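PDB 6VC4: galactose-binding lectin from Arachis hypogaea, which binds D-galactose and galactose-containing sugars as a homotetrameric legume lectin that carries calcium and manganese ions beside its carbohydrate site. Local coordinates for residues A[81-86]-A[123-128]. Sequence-based numbering, arbitrary orientation.
Sequences PADGII and DTYSNS. With CA (calcium ion), chain G; MN (manganese (II) ion), chain F; QWG ((2R,3R,4S,5R,6S)-2-(hydroxymethyl)-6-{[(2S,3R,4S,5S,6S)-3,4,5-trihydroxy-6-({[(1-{[(2R,3S,4S,5R,6S)-3,4,5-trihydroxy-6-methoxytetrahydro-2H-pyran-2-yl]methyl}-1H-1,2,3-triazol-4-yl)methyl]sulfanyl}methyl)tetrahydro-2H-pyran-2-yl]sulfanyl}tetrahydro-2H-pyran-3,4,5-triol (non-preferred name)), chain E.
The carbonyl oxygen of D83 is gripped twice: T124 N donates to D83 O over 3.1 Å in a nearly straight bond (163°), arriving from above the carbonyl plane, and water 1 donates to the same oxygen. That water also donates to D83 OD2 and ligates calcium, so the loop before strand 84-91 is tied to calcium without D83 binding it directly. The peptide bond between A82 and D83 is cis, which probably helps turn the carboxylate toward the galactose-like ring of the ligand, whose O4 donates to D83 OD1 (2.7 Å) and whose O3 donates to D83 OD2 (2.6 Å). N127 serves metal and sugar through one amide: OD1 coordinates calcium, while ND2 points almost straight at the ligand O3 (3.2 Å) and is also held by E129. Y125 lends its carbonyl to calcium, and with CG anti to the backbone N (chi1 -178°) one face of its ring lies against the sugar; ligand C5 lies over its centre, 3.6 Å from the ring plane, a CH-pi contact. At the metal pair, D123 OD2 bridges manganese and calcium; its OD1, a second calcium ligand, accepts from Y125 N in an Asx turn at the start of the metal-binding loop. This is the legume-lectin solution, in which metals fix the loops that read the sugar; D132 shares both ions, and E121 and H137 join at manganese. The two segments meet where the neighbouring antiparallel strands 84-91 and 117-123 of the seven-stranded sheet run out into loops, G84 and D123 forming a non-hydrogen-bonded pair, while I85 packs against strands 64-74 and 217-229 of the other sheet.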
loop_
_atom_site.group_PDB
_atom_site.type_symbol
_atom_site.label_atom_id
_atom_site.label_comp_id
_atom_site.label_asym_id
_atom_site.label_seq_id
_atom_site.Cartn_x
_atom_site.Cartn_y
_atom_site.Cartn_z
ATOM N N PRO A 81 -30.405 8.129 23.317
ATOM C CA PRO A 81 -29.261 7.782 22.458
ATOM C C PRO A 81 -28.196 7.024 23.270
ATOM O O PRO A 81 -27.471 7.632 23.970
ATOM C CB PRO A 81 -28.809 9.120 21.869
ATOM C CG PRO A 81 -29.966 10.046 22.139
ATOM C CD PRO A 81 -30.575 9.554 23.431
ATOM N N ALA A 82 -28.169 5.704 23.121
ATOM C CA ALA A 82 -27.316 4.809 23.898
ATOM C C ALA A 82 -27.016 3.511 23.080
ATOM O O ALA A 82 -27.774 3.209 22.157
ATOM C CB ALA A 82 -28.021 4.488 25.237
ATOM N N ASP A 83 -25.900 2.777 23.343
ATOM C CA ASP A 83 -24.946 3.015 24.445
ATOM C C ASP A 83 -23.532 3.444 24.032
ATOM O O ASP A 83 -22.784 3.933 24.878
ATOM C CB ASP A 83 -24.852 1.757 25.281
ATOM C CG ASP A 83 -25.956 1.725 26.288
ATOM O OD1 ASP A 83 -27.065 1.179 25.954
ATOM O OD2 ASP A 83 -25.745 2.244 27.400
ATOM N N GLY A 84 -23.200 3.163 22.777
ATOM C CA GLY A 84 -21.904 3.517 22.205
ATOM C C GLY A 84 -21.249 2.403 21.422
ATOM O O GLY A 84 -21.836 1.347 21.255
ATOM N N ILE A 85 -20.043 2.700 20.975
ATOM C CA ILE A 85 -19.198 1.806 20.145
ATOM C C ILE A 85 -17.870 1.583 20.877
ATOM O O ILE A 85 -17.380 2.514 21.468
ATOM C CB ILE A 85 -18.948 2.456 18.767
ATOM C CG1 ILE A 85 -20.238 2.796 18.031
ATOM C CG2 ILE A 85 -18.034 1.625 17.904
ATOM C CD1 ILE A 85 -20.022 3.392 16.681
ATOM N N ILE A 86 -17.351 0.360 20.809
ATOM C CA ILE A 86 -15.998 0.026 21.309
ATOM C C ILE A 86 -15.176 -0.637 20.192
ATOM O O ILE A 86 -15.664 -1.529 19.528
ATOM C CB ILE A 86 -15.989 -0.791 22.617
ATOM C CG1 ILE A 86 -14.563 -0.912 23.163
ATOM C CG2 ILE A 86 -16.672 -2.133 22.461
ATOM C CD1 ILE A 86 -14.443 -1.595 24.480
ATOM N N ASP A 123 -18.322 6.099 24.433
ATOM C CA ASP A 123 -19.434 5.903 25.341
ATOM C C ASP A 123 -20.394 7.094 25.455
ATOM O O ASP A 123 -20.016 8.143 25.965
ATOM C CB ASP A 123 -18.851 5.570 26.713
ATOM C CG ASP A 123 -19.864 4.963 27.651
ATOM O OD1 ASP A 123 -21.061 4.968 27.313
ATOM O OD2 ASP A 123 -19.456 4.408 28.671
ATOM N N THR A 124 -21.693 6.862 25.092
ATOM C CA THR A 124 -22.719 7.914 25.056
ATOM C C THR A 124 -23.778 7.842 26.173
ATOM O O THR A 124 -24.800 8.530 26.084
ATOM C CB THR A 124 -23.403 7.912 23.685
ATOM O OG1 THR A 124 -24.327 6.825 23.592
ATOM C CG2 THR A 124 -22.395 7.861 22.535
ATOM N N TYR A 125 -23.515 7.082 27.245
ATOM C CA TYR A 125 -24.471 6.951 28.367
ATOM C C TYR A 125 -23.696 6.651 29.640
ATOM O O TYR A 125 -22.881 5.731 29.664
ATOM C CB TYR A 125 -25.565 5.880 28.110
ATOM C CG TYR A 125 -26.552 5.799 29.260
ATOM C CD1 TYR A 125 -27.661 6.635 29.309
ATOM C CD2 TYR A 125 -26.298 4.992 30.365
ATOM C CE1 TYR A 125 -28.508 6.649 30.417
ATOM C CE2 TYR A 125 -27.093 5.049 31.502
ATOM C CZ TYR A 125 -28.221 5.852 31.511
ATOM O OH TYR A 125 -29.064 5.853 32.595
ATOM N N SER A 126 -23.983 7.417 30.701
ATOM C CA SER A 126 -23.303 7.309 31.985
ATOM C C SER A 126 -23.904 6.201 32.883
ATOM O O SER A 126 -24.936 6.401 33.523
ATOM C CB SER A 126 -23.308 8.654 32.711
ATOM O OG SER A 126 -22.514 8.606 33.883
ATOM N N ASN A 127 -23.223 5.034 32.914
ATOM C CA ASN A 127 -23.552 3.880 33.746
ATOM C C ASN A 127 -22.824 3.980 35.091
ATOM O O ASN A 127 -21.643 3.653 35.168
ATOM C CB ASN A 127 -23.178 2.571 33.040
ATOM C CG ASN A 127 -23.968 2.292 31.805
ATOM O OD1 ASN A 127 -23.592 2.679 30.703
ATOM N ND2 ASN A 127 -25.083 1.588 31.963
ATOM N N SER A 128 -23.538 4.390 36.164
ATOM C CA SER A 128 -22.957 4.514 37.511
ATOM C C SER A 128 -22.387 3.182 38.001
ATOM O O SER A 128 -21.384 3.189 38.730
ATOM C CB SER A 128 -23.989 5.041 38.511
ATOM O OG SER A 128 -25.129 4.203 38.557
HETATM CA CA CA G . -21.739 3.813 29.438
HETATM MN MN MN F . -17.649 4.581 29.752
HETATM C C4 QWG E . -28.649 2.663 28.917
HETATM C C3 QWG E . -27.988 1.791 29.983
HETATM C C5 QWG E . -29.921 3.289 29.490
HETATM C C1 QWG E . -30.299 1.469 30.983
HETATM C C2 QWG E . -28.985 0.797 30.567
HETATM C C6 QWG E . -30.671 4.159 28.506
HETATM C C10 QWG E . -34.600 1.155 34.718
HETATM C C9 QWG E . -35.082 1.110 33.277
HETATM C C11 QWG E . -33.167 1.691 34.825
HETATM C C7 QWG E . -32.763 1.059 32.483
HETATM C C8 QWG E . -34.095 0.307 32.452
HETATM O O5 QWG E . -30.821 2.253 29.915
HETATM O O2 QWG E . -28.415 0.101 31.669
HETATM O O3 QWG E . -26.891 1.081 29.429
HETATM O O4 QWG E . -28.932 1.898 27.742
HETATM O O6 QWG E . -31.520 5.112 29.140
HETATM O O11 QWG E . -32.283 1.140 33.822
HETATM O O8 QWG E . -34.570 0.105 31.126
HETATM O O9 QWG E . -36.375 0.512 33.205
HETATM O O10 QWG E . -35.506 1.953 35.482
HETATM S S1 QWG E . -31.518 0.223 31.463
HETATM O O HOH W 1 -23.045 3.201 27.733
HETATM O O HOH W 2 -17.801 2.091 29.975
HETATM O O HOH W 3 -15.862 4.737 31.083
HETATM O O HOH W 4 -20.598 1.638 29.697
#